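Local coordinates for protein muramidase (Trichobolus zukalii, PDB 6ZMV) that hydrolyses bacterial cell-wall peptidoglycan as a fungal lysozyme of glycoside hydrolase family 25, with a TIM-barrel-like fold, at residues A[18-23]-A[52-57]; A[27-32]-A[43-48]; A[58-63]-A[70-75]; A[114-119]-A[148-153]; A[191-194]-A[199-202]. One frame throughout, in Å; residues are numbered along the deposited sequence.

Contact 1. Residues A[18-23]-A[52-57]; sequences GAYNSG and AGLIRG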
# COMPACT_ATOMS: atom_id res chain seq x y z
N GLY A 18 -11.02 -18.73 3.92
CA GLY A 18 -12.30 -18.19 4.40
C GLY A 18 -12.51 -16.79 3.88
O GLY A 18 -13.61 -16.44 3.48
N ALA A 19 -11.47 -15.97 3.88
CA ALA A 19 -11.56 -14.60 3.34
C ALA A 19 -11.98 -14.67 1.86
O ALA A 19 -12.94 -13.99 1.47
CB ALA A 19 -10.25 -13.88 3.53
N TYR A 20 -11.31 -15.48 1.05
CA TYR A 20 -11.65 -15.63 -0.37
C TYR A 20 -13.14 -16.10 -0.48
O TYR A 20 -13.93 -15.54 -1.25
CB TYR A 20 -10.71 -16.63 -1.05
CG TYR A 20 -11.00 -16.77 -2.52
CD1 TYR A 20 -12.04 -17.59 -2.94
CD2 TYR A 20 -10.30 -16.03 -3.47
CE1 TYR A 20 -12.36 -17.70 -4.29
CE2 TYR A 20 -10.60 -16.15 -4.82
CZ TYR A 20 -11.68 -16.95 -5.23
OH TYR A 20 -12.02 -17.04 -6.54
N ASN A 21 -13.51 -17.10 0.29
CA ASN A 21 -14.86 -17.68 0.11
C ASN A 21 -15.89 -16.61 0.48
O ASN A 21 -16.98 -16.62 -0.07
CB ASN A 21 -15.06 -18.93 0.95
CG ASN A 21 -14.24 -20.09 0.45
OD1 ASN A 21 -13.88 -20.14 -0.72
ND2 ASN A 21 -13.99 -21.05 1.32
N SER A 22 -15.58 -15.71 1.41
CA SER A 22 -16.49 -14.62 1.83
C SER A 22 -16.53 -13.47 0.83
O SER A 22 -17.34 -12.57 1.03
CB SER A 22 -16.09 -14.09 3.21
OG SER A 22 -14.98 -13.17 3.12
N GLY A 23 -15.64 -13.48 -0.16
CA GLY A 23 -15.69 -12.49 -1.26
C GLY A 23 -14.41 -11.71 -1.42
O GLY A 23 -14.34 -10.91 -2.36
N ALA A 52 -4.72 -19.57 -1.65
CA ALA A 52 -6.17 -19.34 -1.51
C ALA A 52 -6.74 -18.65 -2.73
O ALA A 52 -7.97 -18.44 -2.76
CB ALA A 52 -6.47 -18.51 -0.27
N GLY A 53 -5.91 -18.21 -3.67
CA GLY A 53 -6.36 -17.54 -4.90
C GLY A 53 -6.57 -16.06 -4.71
O GLY A 53 -7.20 -15.41 -5.59
N LEU A 54 -6.02 -15.46 -3.67
CA LEU A 54 -6.04 -13.98 -3.53
C LEU A 54 -4.96 -13.34 -4.35
O LEU A 54 -3.80 -13.81 -4.35
CB LEU A 54 -5.87 -13.61 -2.06
CG LEU A 54 -6.97 -14.04 -1.13
CD1 LEU A 54 -6.51 -13.96 0.32
CD2 LEU A 54 -8.27 -13.29 -1.37
N ILE A 55 -5.28 -12.25 -5.01
CA ILE A 55 -4.25 -11.37 -5.60
C ILE A 55 -3.57 -10.71 -4.40
O ILE A 55 -4.25 -10.46 -3.39
CB ILE A 55 -4.94 -10.34 -6.50
CG1 ILE A 55 -5.54 -11.07 -7.71
CG2 ILE A 55 -4.06 -9.18 -6.91
CD1 ILE A 55 -6.53 -10.30 -8.58
N ARG A 56 -2.28 -10.43 -4.45
CA ARG A 56 -1.60 -9.97 -3.22
C ARG A 56 -0.39 -9.12 -3.58
O ARG A 56 0.18 -9.24 -4.67
CB ARG A 56 -1.17 -11.11 -2.29
CG ARG A 56 -0.10 -12.04 -2.81
CD ARG A 56 -0.51 -13.02 -3.86
NE ARG A 56 0.56 -13.92 -4.23
CZ ARG A 56 1.54 -13.68 -5.10
NH1 ARG A 56 1.59 -12.55 -5.78
NH2 ARG A 56 2.45 -14.62 -5.32
N GLY A 57 -0.08 -8.22 -2.67
CA GLY A 57 1.15 -7.45 -2.74
C GLY A 57 1.64 -7.13 -1.36
O GLY A 57 0.94 -7.39 -0.38
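Tyr20 brings the CD2-CE2 side of its ring up to the turn Ala52-Gly53-Leu54, joining the first helix of the TIM-barrel-like fold (16-21) to the link between helix 42-51 and strand 55-61. It is a worked example of an aromatic side chain packed mainly on backbone. CG stands anti to the backbone N of Tyr20 (chi1 -178°), beside the carbonyl carbon, which carries the ring off the helix and across to the turn. There CD2 lies 3.4 Å from Ala52 O, and CE2, the next atom along the same side of the ring, lies 3.6 Å from Gly53 O. Both carbonyls approach at a slant. Leu54 behaves differently: its CD2 comes to the ring edge, near the ring plane, 4.0 Å from Tyr20 CD2. No hydrogen bond crosses between the segments, so the join rests on van der Waals packing.

The two glycines have related roles. Each is the first residue beyond a helix, has positive phi and forms a Schellman motif. At Gly53 a side chain would also point at Tyr20, with its CB only about 3.6 Å from CE2, so the bare backbone suits the close approach of the ring. Leu54 continues inward to touch Val27 and Ala49, while the Tyr20 end of the contact remains partly exposed.

Arg25 adds a cation-pi interaction with the Tyr20 ring and, through NH2, a hydrogen bond to Tyr20 O. That same carbonyl oxygen accepts a second bond from Gly23 N at 2.9 Å.

Contact 2. Residues A[27-32]-A[43-48]; sequences VIIKAT and STHYTG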
# COMPACT_ATOMS: atom_id res chain seq x y z
N VAL A 27 -5.34 -9.04 -1.08
CA VAL A 27 -4.81 -8.69 0.26
C VAL A 27 -3.48 -7.99 0.08
O VAL A 27 -2.70 -8.36 -0.79
CB VAL A 27 -4.70 -9.95 1.16
CG1 VAL A 27 -3.77 -10.99 0.55
CG2 VAL A 27 -4.34 -9.56 2.57
N ILE A 28 -3.30 -6.98 0.92
CA ILE A 28 -2.03 -6.22 0.94
C ILE A 28 -1.37 -6.54 2.29
O ILE A 28 -2.02 -6.50 3.31
CB ILE A 28 -2.24 -4.70 0.74
CG1 ILE A 28 -3.28 -4.39 -0.31
CG2 ILE A 28 -0.92 -4.02 0.45
CD1 ILE A 28 -3.62 -2.94 -0.50
N ILE A 29 -0.11 -6.94 2.23
CA ILE A 29 0.61 -7.58 3.36
C ILE A 29 1.85 -6.81 3.78
O ILE A 29 2.69 -6.51 2.91
CB ILE A 29 0.98 -9.02 2.95
CG1 ILE A 29 -0.22 -9.83 2.52
CG2 ILE A 29 1.74 -9.68 4.08
CD1 ILE A 29 0.17 -11.05 1.77
N LYS A 30 1.94 -6.47 5.06
CA LYS A 30 3.14 -5.71 5.47
C LYS A 30 4.38 -6.55 5.20
O LYS A 30 4.50 -7.68 5.68
CB LYS A 30 3.11 -5.38 6.95
CG LYS A 30 4.22 -4.44 7.36
CD LYS A 30 4.07 -3.92 8.79
CE LYS A 30 5.11 -2.89 9.13
NZ LYS A 30 4.85 -2.31 10.45
N ALA A 31 5.35 -5.92 4.53
CA ALA A 31 6.67 -6.52 4.28
C ALA A 31 7.73 -5.94 5.18
O ALA A 31 8.53 -6.70 5.80
CB ALA A 31 7.02 -6.40 2.83
N THR A 32 7.84 -4.62 5.22
CA THR A 32 8.98 -3.94 5.80
C THR A 32 8.53 -2.65 6.51
O THR A 32 7.47 -2.10 6.21
CB THR A 32 10.04 -3.61 4.73
OG1 THR A 32 9.40 -3.01 3.60
CG2 THR A 32 10.77 -4.85 4.31
N SER A 43 5.97 -13.81 4.89
CA SER A 43 6.05 -14.99 4.00
C SER A 43 4.85 -15.91 4.28
O SER A 43 4.27 -16.51 3.34
CB SER A 43 7.34 -15.70 4.12
OG SER A 43 8.39 -14.88 3.67
N THR A 44 4.47 -16.06 5.54
CA THR A 44 3.29 -16.88 5.90
C THR A 44 2.05 -16.33 5.21
O THR A 44 1.29 -17.09 4.55
CB THR A 44 3.03 -16.90 7.41
OG1 THR A 44 4.20 -17.41 8.07
CG2 THR A 44 1.76 -17.61 7.86
N HIS A 45 1.83 -15.05 5.29
CA HIS A 45 0.66 -14.42 4.69
C HIS A 45 0.73 -14.49 3.18
O HIS A 45 -0.28 -14.77 2.51
CB HIS A 45 0.54 -13.00 5.16
CG HIS A 45 0.14 -12.78 6.57
ND1 HIS A 45 -0.71 -13.64 7.22
CD2 HIS A 45 0.43 -11.74 7.41
CE1 HIS A 45 -0.95 -13.15 8.45
NE2 HIS A 45 -0.26 -11.96 8.61
N TYR A 46 1.87 -14.21 2.60
CA TYR A 46 1.99 -14.18 1.11
C TYR A 46 1.79 -15.55 0.51
O TYR A 46 1.02 -15.69 -0.43
CB TYR A 46 3.37 -13.62 0.76
CG TYR A 46 3.53 -12.99 -0.60
CD1 TYR A 46 3.32 -11.63 -0.79
CD2 TYR A 46 3.96 -13.71 -1.69
CE1 TYR A 46 3.59 -11.01 -1.99
CE2 TYR A 46 4.22 -13.11 -2.91
CZ TYR A 46 4.03 -11.75 -3.06
OH TYR A 46 4.35 -11.09 -4.21
N THR A 47 2.32 -16.60 1.17
CA THR A 47 2.14 -18.00 0.71
C THR A 47 0.67 -18.39 0.87
O THR A 47 0.09 -18.99 -0.03
CB THR A 47 3.05 -18.90 1.52
OG1 THR A 47 4.41 -18.52 1.31
CG2 THR A 47 2.86 -20.33 1.17
N GLY A 48 0.07 -18.13 2.02
CA GLY A 48 -1.31 -18.52 2.26
C GLY A 48 -2.24 -17.81 1.31
O GLY A 48 -3.23 -18.39 0.83
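Ile29 reaches out from strand 26-33 to meet His45 and Tyr46 on helix 42-51, within a beta-alpha-beta crossover of the TIM-barrel-like fold, whose next strand, 55-61, runs parallel to 26-33. One branched side chain thus makes the whole contact from the strand side.

The tight part lies at the helix backbone. Ile29 CG2 comes within 3.7 Å of His45 CB and sits near the plane of the imidazole, at its edge. The other branch ends in CD1, which lies between His45 CB and the helix main chain, 3.7 Å from Tyr46 N. With CG of His45 anti to its carbonyl carbon (chi1 -71°), the ring presents its CD2 edge to CG2, and both its nitrogens find partners elsewhere: ND1 with Tyr16 OH and NE2 with Ser8 O. The buried imidazole is therefore held at two points, while its CB makes the closest touch.

Toward Tyr46 the fit is looser. Ile29 CD1 approaches the ring obliquely, 4.1 Å from Tyr46 CD1, and the phenol is partly exposed; Arg56 from strand 55-61 touches it as well.

The far side of the helix, carrying Ser43, Thr44 and Thr47, is open to solvent, and there Thr47 turns its hydroxyl back on the helix. Ser43 O accepts Thr47 N and Thr47 OG1 from opposite faces of its carbonyl plane, each at 2.9 Å.

Contact 3. Residues A[58-63]-A[70-75]; sequences GYHFAR and SAQADF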
# COMPACT_ATOMS: atom_id res chain seq x y z
N GLY A 58 2.84 -6.57 -1.31
CA GLY A 58 3.42 -6.13 -0.04
C GLY A 58 3.29 -4.62 0.15
O GLY A 58 3.02 -3.85 -0.77
N TYR A 59 3.48 -4.18 1.40
CA TYR A 59 3.58 -2.76 1.72
C TYR A 59 4.78 -2.46 2.61
O TYR A 59 5.25 -3.31 3.37
CB TYR A 59 2.26 -2.16 2.23
CG TYR A 59 1.81 -2.46 3.64
CD1 TYR A 59 2.35 -1.74 4.71
CD2 TYR A 59 0.83 -3.41 3.90
CE1 TYR A 59 1.88 -1.92 5.98
CE2 TYR A 59 0.36 -3.58 5.19
CZ TYR A 59 0.86 -2.83 6.22
OH TYR A 59 0.40 -3.02 7.48
N HIS A 60 5.24 -1.22 2.48
CA HIS A 60 6.35 -0.66 3.25
C HIS A 60 5.87 0.47 4.14
O HIS A 60 5.36 1.47 3.62
CB HIS A 60 7.40 -0.12 2.28
CG HIS A 60 8.54 0.48 3.03
ND1 HIS A 60 9.47 -0.30 3.66
CD2 HIS A 60 8.84 1.76 3.33
CE1 HIS A 60 10.32 0.51 4.29
NE2 HIS A 60 9.96 1.79 4.11
N PHE A 61 6.03 0.32 5.45
CA PHE A 61 5.75 1.40 6.39
C PHE A 61 6.91 2.40 6.38
O PHE A 61 7.99 2.11 6.88
CB PHE A 61 5.45 0.79 7.76
CG PHE A 61 4.94 1.75 8.80
CD1 PHE A 61 5.63 2.91 9.15
CD2 PHE A 61 3.81 1.42 9.52
CE1 PHE A 61 5.09 3.78 10.07
CE2 PHE A 61 3.31 2.27 10.48
CZ PHE A 61 3.97 3.42 10.77
N ALA A 62 6.72 3.54 5.77
CA ALA A 62 7.78 4.54 5.58
C ALA A 62 8.20 5.10 6.93
O ALA A 62 7.38 5.49 7.78
CB ALA A 62 7.29 5.69 4.71
N ARG A 63 9.51 5.32 7.07
CA ARG A 63 10.08 6.10 8.19
C ARG A 63 11.01 7.15 7.63
O ARG A 63 12.21 6.95 7.52
CB ARG A 63 10.76 5.15 9.16
CG ARG A 63 9.85 4.17 9.90
CD ARG A 63 9.10 4.85 11.03
NE ARG A 63 8.26 4.05 11.84
CZ ARG A 63 7.28 4.48 12.63
NH1 ARG A 63 6.99 5.78 12.77
NH2 ARG A 63 6.62 3.54 13.28
N SER A 70 15.25 6.25 -1.33
CA SER A 70 15.89 5.22 -2.16
C SER A 70 16.26 4.00 -1.31
O SER A 70 16.05 2.83 -1.73
CB SER A 70 17.09 5.76 -2.87
OG SER A 70 17.47 4.87 -3.90
N ALA A 71 16.86 4.25 -0.16
CA ALA A 71 17.33 3.14 0.69
C ALA A 71 16.14 2.29 1.15
O ALA A 71 16.23 1.07 1.21
CB ALA A 71 18.08 3.68 1.85
N GLN A 72 15.03 2.93 1.49
CA GLN A 72 13.84 2.17 1.92
C GLN A 72 13.17 1.45 0.74
O GLN A 72 12.71 0.31 0.96
CB GLN A 72 12.92 3.10 2.69
CG GLN A 72 13.42 3.26 4.11
CD GLN A 72 12.59 4.14 5.01
OE1 GLN A 72 11.37 4.01 5.13
NE2 GLN A 72 13.27 5.02 5.73
N ALA A 73 13.18 2.01 -0.45
CA ALA A 73 12.68 1.27 -1.61
C ALA A 73 13.54 0.03 -1.88
O ALA A 73 12.98 -1.02 -2.15
CB ALA A 73 12.62 2.14 -2.84
N ASP A 74 14.86 0.13 -1.72
CA ASP A 74 15.73 -1.03 -1.96
C ASP A 74 15.38 -2.12 -0.93
O ASP A 74 15.27 -3.31 -1.26
CB ASP A 74 17.20 -0.66 -1.75
CG ASP A 74 17.82 0.08 -2.90
OD1 ASP A 74 17.22 0.12 -3.96
OD2 ASP A 74 18.92 0.63 -2.68
N PHE A 75 15.24 -1.72 0.33
CA PHE A 75 14.97 -2.65 1.43
C PHE A 75 13.62 -3.35 1.23
O PHE A 75 13.51 -4.57 1.35
CB PHE A 75 15.07 -1.90 2.76
CG PHE A 75 14.83 -2.77 3.95
CD1 PHE A 75 15.69 -3.82 4.25
CD2 PHE A 75 13.83 -2.46 4.84
CE1 PHE A 75 15.45 -4.58 5.38
CE2 PHE A 75 13.56 -3.25 5.94
CZ PHE A 75 14.37 -4.30 6.20
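His60 carries its imidazole with CG opposite the main-chain nitrogen (chi1 179°), while Gln72 sets CG beside its own nitrogen (chi1 -80°) and then runs extended, so that the two side chains cross at about a right angle, with ring and amide planes inclined. The result is a buried amide gripped at both ends. His60 NE2 donates to Gln72 OE1 at 2.8 Å in a nearly straight bond (176°), lying in the imidazole plane and on one lone pair of the oxygen. The second lone pair, on the side of the amide nitrogen, takes Arg63 N at 3.0 Å. Gln72 NE2 returns a 2.8 Å bond to Arg63 O, which it reaches from above the carbonyl plane, and also bonds to Ser67 OG. The side-chain amide thus pairs with both backbone polar groups of Arg63, fixing its own rotation. A leucine here would probably leave Arg63 N, Arg63 O and the NE2 proton of His60 without the mates that the amide supplies.

This network ties strand 55-61 to helix 69-78 of a beta-alpha-beta unit completed by strand 93-95. Thr32 OG1 on strand 26-33 holds His60 ND1, and from helix 109-127 Phe119 meets the imidazole while Trp115 packs on Gln72 and Ala62.

Contact 4. Residues A[114-119]-A[148-153]; sequences NWISDF and NKFATT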
# COMPACT_ATOMS: atom_id res chain seq x y z
N ASN A 114 10.19 15.23 -1.83
CA ASN A 114 11.47 14.71 -2.38
C ASN A 114 11.70 13.27 -1.90
O ASN A 114 12.18 12.45 -2.67
CB ASN A 114 12.64 15.63 -2.02
CG ASN A 114 12.63 16.94 -2.76
OD1 ASN A 114 11.95 17.06 -3.78
ND2 ASN A 114 13.36 17.89 -2.21
N TRP A 115 11.42 13.00 -0.64
CA TRP A 115 11.66 11.66 -0.05
C TRP A 115 10.73 10.65 -0.76
O TRP A 115 11.19 9.59 -1.21
CB TRP A 115 11.31 11.67 1.44
CG TRP A 115 11.68 10.43 2.16
CD1 TRP A 115 12.85 10.25 2.82
CD2 TRP A 115 10.97 9.17 2.23
NE1 TRP A 115 12.91 8.97 3.32
CE2 TRP A 115 11.79 8.27 2.94
CE3 TRP A 115 9.76 8.72 1.74
CZ2 TRP A 115 11.39 6.97 3.22
CZ3 TRP A 115 9.37 7.44 1.99
CH2 TRP A 115 10.20 6.56 2.68
N ILE A 116 9.46 10.98 -0.92
CA ILE A 116 8.53 10.07 -1.62
C ILE A 116 8.97 9.89 -3.06
O ILE A 116 8.93 8.80 -3.57
CB ILE A 116 7.10 10.59 -1.52
CG1 ILE A 116 6.62 10.60 -0.07
CG2 ILE A 116 6.15 9.78 -2.40
CD1 ILE A 116 5.30 11.35 0.15
N SER A 117 9.40 10.95 -3.72
CA SER A 117 9.88 10.87 -5.13
C SER A 117 11.00 9.86 -5.23
O SER A 117 11.08 9.05 -6.14
CB SER A 117 10.37 12.20 -5.65
OG SER A 117 9.34 13.15 -5.73
N ASP A 118 11.93 9.94 -4.31
CA ASP A 118 13.09 9.03 -4.35
C ASP A 118 12.62 7.59 -4.13
O ASP A 118 13.09 6.70 -4.84
CB ASP A 118 14.12 9.40 -3.28
CG ASP A 118 14.99 10.60 -3.54
OD1 ASP A 118 14.95 11.11 -4.63
OD2 ASP A 118 15.66 11.02 -2.56
N PHE A 119 11.71 7.36 -3.18
CA PHE A 119 11.17 6.01 -2.99
C PHE A 119 10.49 5.55 -4.27
O PHE A 119 10.75 4.42 -4.75
CB PHE A 119 10.21 5.96 -1.81
CG PHE A 119 9.73 4.56 -1.49
CD1 PHE A 119 8.77 3.94 -2.29
CD2 PHE A 119 10.25 3.87 -0.41
CE1 PHE A 119 8.36 2.66 -2.00
CE2 PHE A 119 9.87 2.58 -0.14
CZ PHE A 119 8.90 1.98 -0.92
N ASN A 148 0.50 17.23 -6.07
CA ASN A 148 -0.03 16.48 -7.20
C ASN A 148 1.06 15.75 -7.96
O ASN A 148 0.78 15.18 -9.02
CB ASN A 148 -0.87 17.35 -8.12
CG ASN A 148 -0.09 18.37 -8.88
OD1 ASN A 148 1.11 18.38 -8.79
ND2 ASN A 148 -0.77 19.16 -9.69
N LYS A 149 2.29 15.67 -7.43
CA LYS A 149 3.40 15.12 -8.20
C LYS A 149 3.21 13.66 -8.64
O LYS A 149 3.83 13.26 -9.64
CB LYS A 149 4.68 15.23 -7.37
CG LYS A 149 5.96 14.83 -8.10
CD LYS A 149 7.25 15.25 -7.42
CE LYS A 149 8.42 14.92 -8.33
NZ LYS A 149 9.70 15.16 -7.66
N PHE A 150 2.46 12.89 -7.89
CA PHE A 150 2.33 11.42 -8.09
C PHE A 150 1.00 11.03 -8.73
O PHE A 150 0.76 9.84 -8.93
CB PHE A 150 2.60 10.70 -6.77
CG PHE A 150 3.86 11.18 -6.09
CD1 PHE A 150 5.11 10.97 -6.63
CD2 PHE A 150 3.76 11.98 -4.98
CE1 PHE A 150 6.23 11.51 -6.05
CE2 PHE A 150 4.89 12.55 -4.40
CZ PHE A 150 6.13 12.31 -4.94
N ALA A 151 0.15 12.01 -8.98
CA ALA A 151 -1.26 11.79 -9.36
C ALA A 151 -1.39 11.09 -10.70
O ALA A 151 -2.43 10.46 -10.86
CB ALA A 151 -2.01 13.06 -9.33
N THR A 152 -0.39 11.17 -11.58
CA THR A 152 -0.46 10.54 -12.89
C THR A 152 0.31 9.24 -13.00
O THR A 152 0.20 8.60 -14.00
CB THR A 152 -0.02 11.48 -14.02
OG1 THR A 152 1.36 11.81 -13.84
CG2 THR A 152 -0.80 12.78 -14.04
N THR A 153 0.98 8.82 -11.92
CA THR A 153 1.89 7.69 -11.95
C THR A 153 1.62 6.62 -10.90
O THR A 153 1.71 5.45 -11.23
CB THR A 153 3.33 8.17 -11.81
OG1 THR A 153 3.47 9.02 -10.68
CG2 THR A 153 3.79 8.88 -13.07
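Ile116 and Ser117 of helix 109-127 meet Lys149 and Phe150 in a helix-to-loop contact on the outside of the TIM-barrel-like fold, where the connection between helix 137-144 and strand 156-159 folds back. Its core is a CH-pi interaction. Ile116 CG2 sits over one face of the Phe150 ring, 3.9 Å from its centroid and 24° off the normal, closer to the rim that carries CZ and CE2. The opposite face is covered by Lys149 CB from the preceding residue, so the ring lies between two aliphatic groups. Phe150 also brings CE1 to 3.8 Å from Ser117 CA, alongside the helix backbone.

Beyond the ring, the extended lysine chain, which leaves CA with CG anti to the backbone nitrogen (chi1 -174°), reaches the helix. Lys149 NZ donates to Ser117 OG at 2.8 Å, though this serine is modelled in two conformers, so the bond, seen in the one described, is less certain. In that conformer OG also bonds to Val113 O, a turn earlier.

A type I turn from Asn148 to Ala151 presents both loop residues. Around them, Trp140 of helix 137-144 touches both Ile116 and Phe150, Trp172 adds to the cover of Phe150, and Leu94 of strand 93-95 packs against Ile116.

Contact 5. Residues A[191-194]-A[199-202]; sequences DSFN and RLKA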
# COMPACT_ATOMS: atom_id res chain seq x y z
N ASP A 191 -10.56 -3.21 2.82
CA ASP A 191 -10.27 -2.45 1.60
C ASP A 191 -11.31 -2.75 0.51
O ASP A 191 -11.89 -3.81 0.47
CB ASP A 191 -8.87 -2.75 1.09
CG ASP A 191 -7.78 -2.37 2.08
OD1 ASP A 191 -7.56 -1.17 2.27
OD2 ASP A 191 -7.18 -3.29 2.68
N SER A 192 -11.46 -1.78 -0.39
CA SER A 192 -12.32 -1.94 -1.57
C SER A 192 -11.63 -1.37 -2.81
O SER A 192 -11.23 -0.18 -2.79
CB SER A 192 -13.64 -1.22 -1.35
OG SER A 192 -14.54 -1.43 -2.43
N PHE A 193 -11.46 -2.20 -3.81
CA PHE A 193 -10.90 -1.74 -5.07
C PHE A 193 -11.98 -1.06 -5.91
O PHE A 193 -13.10 -1.54 -5.98
CB PHE A 193 -10.30 -2.92 -5.81
CG PHE A 193 -9.93 -2.64 -7.24
CD1 PHE A 193 -8.74 -1.99 -7.53
CD2 PHE A 193 -10.80 -2.95 -8.27
CE1 PHE A 193 -8.40 -1.67 -8.83
CE2 PHE A 193 -10.49 -2.58 -9.57
CZ PHE A 193 -9.28 -1.98 -9.84
N ASN A 194 -11.58 0.03 -6.54
CA ASN A 194 -12.47 0.88 -7.36
C ASN A 194 -12.65 0.33 -8.78
O ASN A 194 -11.94 0.70 -9.71
CB ASN A 194 -11.87 2.27 -7.35
CG ASN A 194 -12.75 3.34 -7.95
OD1 ASN A 194 -13.67 3.01 -8.68
ND2 ASN A 194 -12.47 4.61 -7.75
N ARG A 199 -10.98 -5.36 -13.82
CA ARG A 199 -10.13 -4.14 -13.74
C ARG A 199 -9.00 -4.36 -12.72
O ARG A 199 -7.85 -3.94 -12.92
CB ARG A 199 -10.99 -2.93 -13.43
CG ARG A 199 -10.22 -1.64 -13.62
CD ARG A 199 -10.92 -0.43 -13.01
NE ARG A 199 -11.95 0.15 -13.81
CZ ARG A 199 -11.77 1.09 -14.78
NH1 ARG A 199 -10.61 1.38 -15.28
NH2 ARG A 199 -12.80 1.62 -15.32
N LEU A 200 -9.27 -5.05 -11.62
CA LEU A 200 -8.24 -5.37 -10.61
C LEU A 200 -7.17 -6.29 -11.21
O LEU A 200 -5.99 -6.10 -10.99
CB LEU A 200 -8.91 -5.99 -9.40
CG LEU A 200 -7.96 -6.56 -8.36
CD1 LEU A 200 -7.02 -5.48 -7.78
CD2 LEU A 200 -8.73 -7.19 -7.25
N LYS A 201 -7.58 -7.30 -11.95
CA LYS A 201 -6.62 -8.20 -12.64
C LYS A 201 -5.72 -7.41 -13.59
O LYS A 201 -4.53 -7.70 -13.67
CB LYS A 201 -7.36 -9.30 -13.37
CG LYS A 201 -7.96 -10.36 -12.47
CD LYS A 201 -8.85 -11.36 -13.16
CE LYS A 201 -9.31 -12.45 -12.21
NZ LYS A 201 -10.25 -13.34 -12.91
N ALA A 202 -6.29 -6.42 -14.28
CA ALA A 202 -5.51 -5.56 -15.17
C ALA A 202 -4.50 -4.73 -14.37
O ALA A 202 -3.36 -4.57 -14.77
CB ALA A 202 -6.41 -4.69 -15.99
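Phe193 points its CB from the end of strand 189-193 at Leu200, and the ring can be followed atom by atom into helix 197-205. CG, placed opposite the backbone nitrogen (chi1 168°), lies 4.1 Å from Leu200 CD1. On one flank, Phe193 CD1 runs alongside that same methyl at 3.9 Å; on the other, Phe193 CD2 lies 3.8 Å from Leu200 CB. Further out the ring meets backbone: CE2 of Phe193 is 3.4 Å from Leu200 N, and CE1 of Phe193 4.1 Å from Leu200 CA. At the tip, Phe193 CZ touches Arg199 CD at 3.9 Å, while Arg199 CB sits in the ring plane at the edge.

Seen as a whole, the ring offers its face to Leu200, whose CB stands 17° off the normal in a CH-pi interaction, and its edge to the aliphatic part of Arg199. This is the closing section of the TIM-barrel-like fold: strand 189-193 runs antiparallel to both 2-7 and 177-181, and the C-terminal helix turns back over its end. Val2 and Phe26 touch both Phe193 and Leu200, extending the apolar cluster. An alanine at Phe193 is likely to open a gap beneath Leu200 and leave the Arg199 chain without the ring edge it rests on. Arg199 bends at chi3, and its CD also lies 3.6 Å from Asn194 O. Asn194 turns its own amide elsewhere, with ND2 bonded to Gln175 O.

Overall arrangement
From the N terminus, helix 16-21 opens contact 1, which closes only at residues 52-57. Contact 2 lies wholly within that span, joining strand 26-33 to helix 42-51. The chain then runs straight from 52-57 into 58-63, so contacts 1 and 3 share strand 55-61 yet have centres about 25 Å apart, on opposite sides of the chain's centre. Contact 3 closes a short loop by 70-75; contact 4 follows in series, touches it through helix 109-127 and ties that helix to the loop before strand 156-159. Contact 5 closes the smallest loop, tying the last strand to the C-terminal helix, and returns to contact 1, where Leu200 packs on Ile55. None of the loops cross.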